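De novo designed protein Foldit4 (Synthetic construct, PDB 6WI5) is a de novo designed protein, created with Foldit, that folds as a four-stranded antiparallel sheet with two helices and has no assigned natural function. Local coordinates at residues A[4-9]-A[51-56]. Numbering follows the deposited sequence.
Sequences VVEIRI and HVRIRH
R8 lays its aliphatic stem over one face of the H51 imidazole, CG sitting 4.0 Å from the ring centroid and shifted toward the CE1 rim, a CH-pi contact. The chain then bends at chi3 (65°), and the guanidinium stands almost perpendicular to the ring. H51 turns CG anti to its carbonyl carbon (chi1 -67°), which carries the ring across to R8, while its NE2 is hydrogen-bonded to E49. Without the ring, as with an alanine here, the methylenes of R8 would probably lose their cover on this side and E49 its imidazole partner. At the other end of this face V4 splits its methyls: CG2 rests 3.6 Å from R55 CD, and CG1 touches R53 CG at 4.1 Å. Midway along this face E6 touches R53 through its CG; its carboxylate turns to a salt bridge with R85, and R55 reaches E36. Two antiparallel hydrogen-bonded pairs, V5 with I54 and I7 with V52, join the backbones, with I7 N to V52 O at 2.7 Å and V5 N to I54 O at 2.9 Å. Their side chains share the opposite face, where I7 CB lies 4.3 Å from V52 CB. That apolar face is covered by helices 17-31 and 59-76, I24 reaching V52 and I62 reaching V5 and I54; in the plane of the sheet, strands 36-44 and 81-87 flank this central pair of a ferredoxin-like fold.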
ATOM      1  N   VAL A   4       6.779  -9.506  -4.648  1.00 17.40           N
ATOM      2  CA  VAL A   4       5.379  -9.107  -4.566  1.00 18.33           C
ATOM      3  C   VAL A   4       5.079  -8.723  -3.126  1.00 25.86           C
ATOM      4  O   VAL A   4       5.351  -9.499  -2.203  1.00 21.50           O
ATOM      5  CB  VAL A   4       4.435 -10.227  -5.039  1.00 25.65           C
ATOM      6  CG1 VAL A   4       2.985  -9.779  -4.923  1.00 26.05           C
ATOM      7  CG2 VAL A   4       4.761 -10.634  -6.466  1.00 38.09           C
ATOM      8  N   VAL A   5       4.524  -7.529  -2.935  1.00 19.47           N
ATOM      9  CA  VAL A   5       4.135  -7.040  -1.618  1.00 19.62           C
ATOM     10  C   VAL A   5       2.651  -6.713  -1.647  1.00 23.89           C
ATOM     11  O   VAL A   5       2.181  -6.020  -2.556  1.00 25.05           O
ATOM     12  CB  VAL A   5       4.956  -5.809  -1.196  1.00 27.69           C
ATOM     13  CG1 VAL A   5       4.436  -5.255   0.124  1.00 27.39           C
ATOM     14  CG2 VAL A   5       6.415  -6.176  -1.075  1.00 21.53           C
ATOM     15  N   GLU A   6       1.920  -7.217  -0.659  1.00 19.28           N
ATOM     16  CA  GLU A   6       0.497  -6.948  -0.510  1.00 18.60           C
ATOM     17  C   GLU A   6       0.277  -6.231   0.813  1.00 24.25           C
ATOM     18  O   GLU A   6       0.661  -6.740   1.870  1.00 24.67           O
ATOM     19  CB  GLU A   6      -0.314  -8.242  -0.564  1.00 23.96           C
ATOM     20  CG  GLU A   6       0.031  -9.127  -1.747  1.00 31.48           C
ATOM     21  CD  GLU A   6      -0.515 -10.532  -1.601  1.00 64.75           C
ATOM     22  OE1 GLU A   6      -1.728 -10.727  -1.825  1.00 75.54           O
ATOM     23  OE2 GLU A   6       0.268 -11.437  -1.245  1.00 40.74           O
ATOM     24  N   ILE A   7      -0.330  -5.050   0.750  1.00 20.80           N
ATOM     25  CA  ILE A   7      -0.559  -4.212   1.919  1.00 20.43           C
ATOM     26  C   ILE A   7      -2.060  -4.095   2.134  1.00 26.80           C
ATOM     27  O   ILE A   7      -2.792  -3.701   1.220  1.00 28.17           O
ATOM     28  CB  ILE A   7       0.081  -2.822   1.755  1.00 23.08           C
ATOM     29  CG1 ILE A   7       1.559  -2.954   1.387  1.00 28.20           C
ATOM     30  CG2 ILE A   7      -0.079  -2.008   3.030  1.00 21.32           C
ATOM     31  CD1 ILE A   7       2.240  -1.630   1.135  1.00 31.12           C
ATOM     32  N   ARG A   8      -2.515  -4.441   3.334  1.00 21.88           N
ATOM     33  CA  ARG A   8      -3.921  -4.349   3.706  1.00 22.93           C
ATOM     34  C   ARG A   8      -4.067  -3.285   4.783  1.00 22.35           C
ATOM     35  O   ARG A   8      -3.417  -3.367   5.830  1.00 26.47           O
ATOM     36  CB  ARG A   8      -4.448  -5.693   4.207  1.00 32.46           C
ATOM     37  CG  ARG A   8      -5.925  -5.678   4.573  1.00 33.38           C
ATOM     38  CD  ARG A   8      -6.333  -6.976   5.249  1.00 46.76           C
ATOM     39  NE  ARG A   8      -5.661  -7.152   6.533  1.00 57.49           N
ATOM     40  CZ  ARG A   8      -5.755  -8.245   7.282  1.00 65.00           C
ATOM     41  NH1 ARG A   8      -6.493  -9.269   6.873  1.00 56.43           N
ATOM     42  NH2 ARG A   8      -5.110  -8.319   8.438  1.00 61.99           N
ATOM     43  N   ILE A   9      -4.916  -2.293   4.527  1.00 22.29           N
ATOM     44  CA  ILE A   9      -5.100  -1.158   5.422  1.00 20.62           C
ATOM     45  C   ILE A   9      -6.555  -1.130   5.863  1.00 28.21           C
ATOM     46  O   ILE A   9      -7.462  -1.048   5.025  1.00 27.26           O
ATOM     47  CB  ILE A   9      -4.713   0.166   4.745  1.00 23.86           C
ATOM     48  CG1 ILE A   9      -3.333   0.045   4.100  1.00 29.50           C
ATOM     49  CG2 ILE A   9      -4.745   1.308   5.753  1.00 23.68           C
ATOM     50  CD1 ILE A   9      -3.215   0.779   2.791  1.00 26.25           C
ATOM     51  N   HIS A  51      -6.591  -2.578  -0.191  1.00 21.95           N
ATOM     52  CA  HIS A  51      -5.594  -3.582  -0.543  1.00 22.51           C
ATOM     53  C   HIS A  51      -4.712  -3.030  -1.652  1.00 30.21           C
ATOM     54  O   HIS A  51      -5.213  -2.639  -2.711  1.00 28.90           O
ATOM     55  CB  HIS A  51      -6.259  -4.886  -0.982  1.00 21.20           C
ATOM     56  CG  HIS A  51      -6.995  -5.590   0.116  1.00 36.22           C
ATOM     57  ND1 HIS A  51      -6.573  -6.790   0.644  1.00 40.16           N
ATOM     58  CD2 HIS A  51      -8.120  -5.255   0.790  1.00 38.22           C
ATOM     59  CE1 HIS A  51      -7.411  -7.168   1.595  1.00 46.18           C
ATOM     60  NE2 HIS A  51      -8.357  -6.255   1.703  1.00 38.95           N
ATOM     61  N   VAL A  52      -3.405  -3.000  -1.406  1.00 25.17           N
ATOM     62  CA  VAL A  52      -2.422  -2.516  -2.369  1.00 20.98           C
ATOM     63  C   VAL A  52      -1.473  -3.662  -2.683  1.00 27.44           C
ATOM     64  O   VAL A  52      -0.845  -4.218  -1.773  1.00 26.66           O
ATOM     65  CB  VAL A  52      -1.645  -1.302  -1.836  1.00 25.61           C
ATOM     66  CG1 VAL A  52      -0.717  -0.755  -2.909  1.00 29.07           C
ATOM     67  CG2 VAL A  52      -2.602  -0.226  -1.343  1.00 28.51           C
ATOM     68  N   ARG A  53      -1.366  -4.013  -3.960  1.00 21.82           N
ATOM     69  CA  ARG A  53      -0.424  -5.026  -4.418  1.00 19.47           C
ATOM     70  C   ARG A  53       0.618  -4.373  -5.316  1.00 21.49           C
ATOM     71  O   ARG A  53       0.269  -3.662  -6.265  1.00 22.40           O
ATOM     72  CB  ARG A  53      -1.136  -6.157  -5.161  1.00 26.22           C
ATOM     73  CG  ARG A  53      -0.216  -7.311  -5.519  1.00 35.28           C
ATOM     74  CD  ARG A  53      -0.980  -8.477  -6.119  1.00 43.10           C
ATOM     75  NE  ARG A  53      -1.689  -8.100  -7.336  1.00 65.81           N
ATOM     76  CZ  ARG A  53      -1.129  -8.047  -8.541  1.00 77.14           C
ATOM     77  NH1 ARG A  53       0.155  -8.340  -8.689  1.00 66.87           N
ATOM     78  NH2 ARG A  53      -1.851  -7.695  -9.596  1.00 84.64           N
ATOM     79  N   ILE A  54       1.889  -4.612  -5.010  1.00 21.55           N
ATOM     80  CA  ILE A  54       3.010  -4.003  -5.715  1.00 25.48           C
ATOM     81  C   ILE A  54       3.952  -5.107  -6.169  1.00 28.51           C
ATOM     82  O   ILE A  54       4.314  -5.983  -5.375  1.00 23.46           O
ATOM     83  CB  ILE A  54       3.756  -2.987  -4.827  1.00 25.33           C
ATOM     84  CG1 ILE A  54       2.827  -1.841  -4.429  1.00 24.54           C
ATOM     85  CG2 ILE A  54       4.979  -2.449  -5.541  1.00 25.61           C
ATOM     86  CD1 ILE A  54       3.455  -0.857  -3.468  1.00 43.49           C
ATOM     87  N   ARG A  55       4.346  -5.068  -7.439  1.00 19.73           N
ATOM     88  CA  ARG A  55       5.269  -6.040  -8.011  1.00 21.84           C
ATOM     89  C   ARG A  55       6.477  -5.314  -8.584  1.00 29.48           C
ATOM     90  O   ARG A  55       6.327  -4.298  -9.272  1.00 26.38           O
ATOM     91  CB  ARG A  55       4.592  -6.877  -9.103  1.00 31.24           C
ATOM     92  CG  ARG A  55       3.546  -7.859  -8.600  1.00 47.78           C
ATOM     93  CD  ARG A  55       3.488  -9.081  -9.507  1.00 45.85           C
ATOM     94  NE  ARG A  55       3.244  -8.717 -10.900  1.00 54.74           N
ATOM     95  CZ  ARG A  55       2.173  -9.086 -11.594  1.00 70.55           C
ATOM     96  NH1 ARG A  55       1.245  -9.847 -11.031  1.00 55.73           N
ATOM     97  NH2 ARG A  55       2.033  -8.704 -12.856  1.00 66.66           N
ATOM     98  N   HIS A  56       7.671  -5.835  -8.300  1.00 26.66           N
ATOM     99  CA  HIS A  56       8.902  -5.249  -8.815  1.00 27.98           C
ATOM    100  C   HIS A  56      10.010  -6.289  -8.741  1.00 30.64           C
ATOM    101  O   HIS A  56       9.922  -7.269  -7.997  1.00 30.69           O
ATOM    102  CB  HIS A  56       9.294  -3.987  -8.039  1.00 25.18           C
ATOM    103  CG  HIS A  56      10.232  -3.087  -8.783  1.00 32.32           C
ATOM    104  ND1 HIS A  56      11.541  -2.898  -8.402  1.00 41.31           N
ATOM    105  CD2 HIS A  56      10.045  -2.327  -9.888  1.00 46.87           C
ATOM    106  CE1 HIS A  56      12.123  -2.055  -9.240  1.00 44.74           C
ATOM    107  NE2 HIS A  56      11.237  -1.695 -10.148  1.00 41.47           N
TER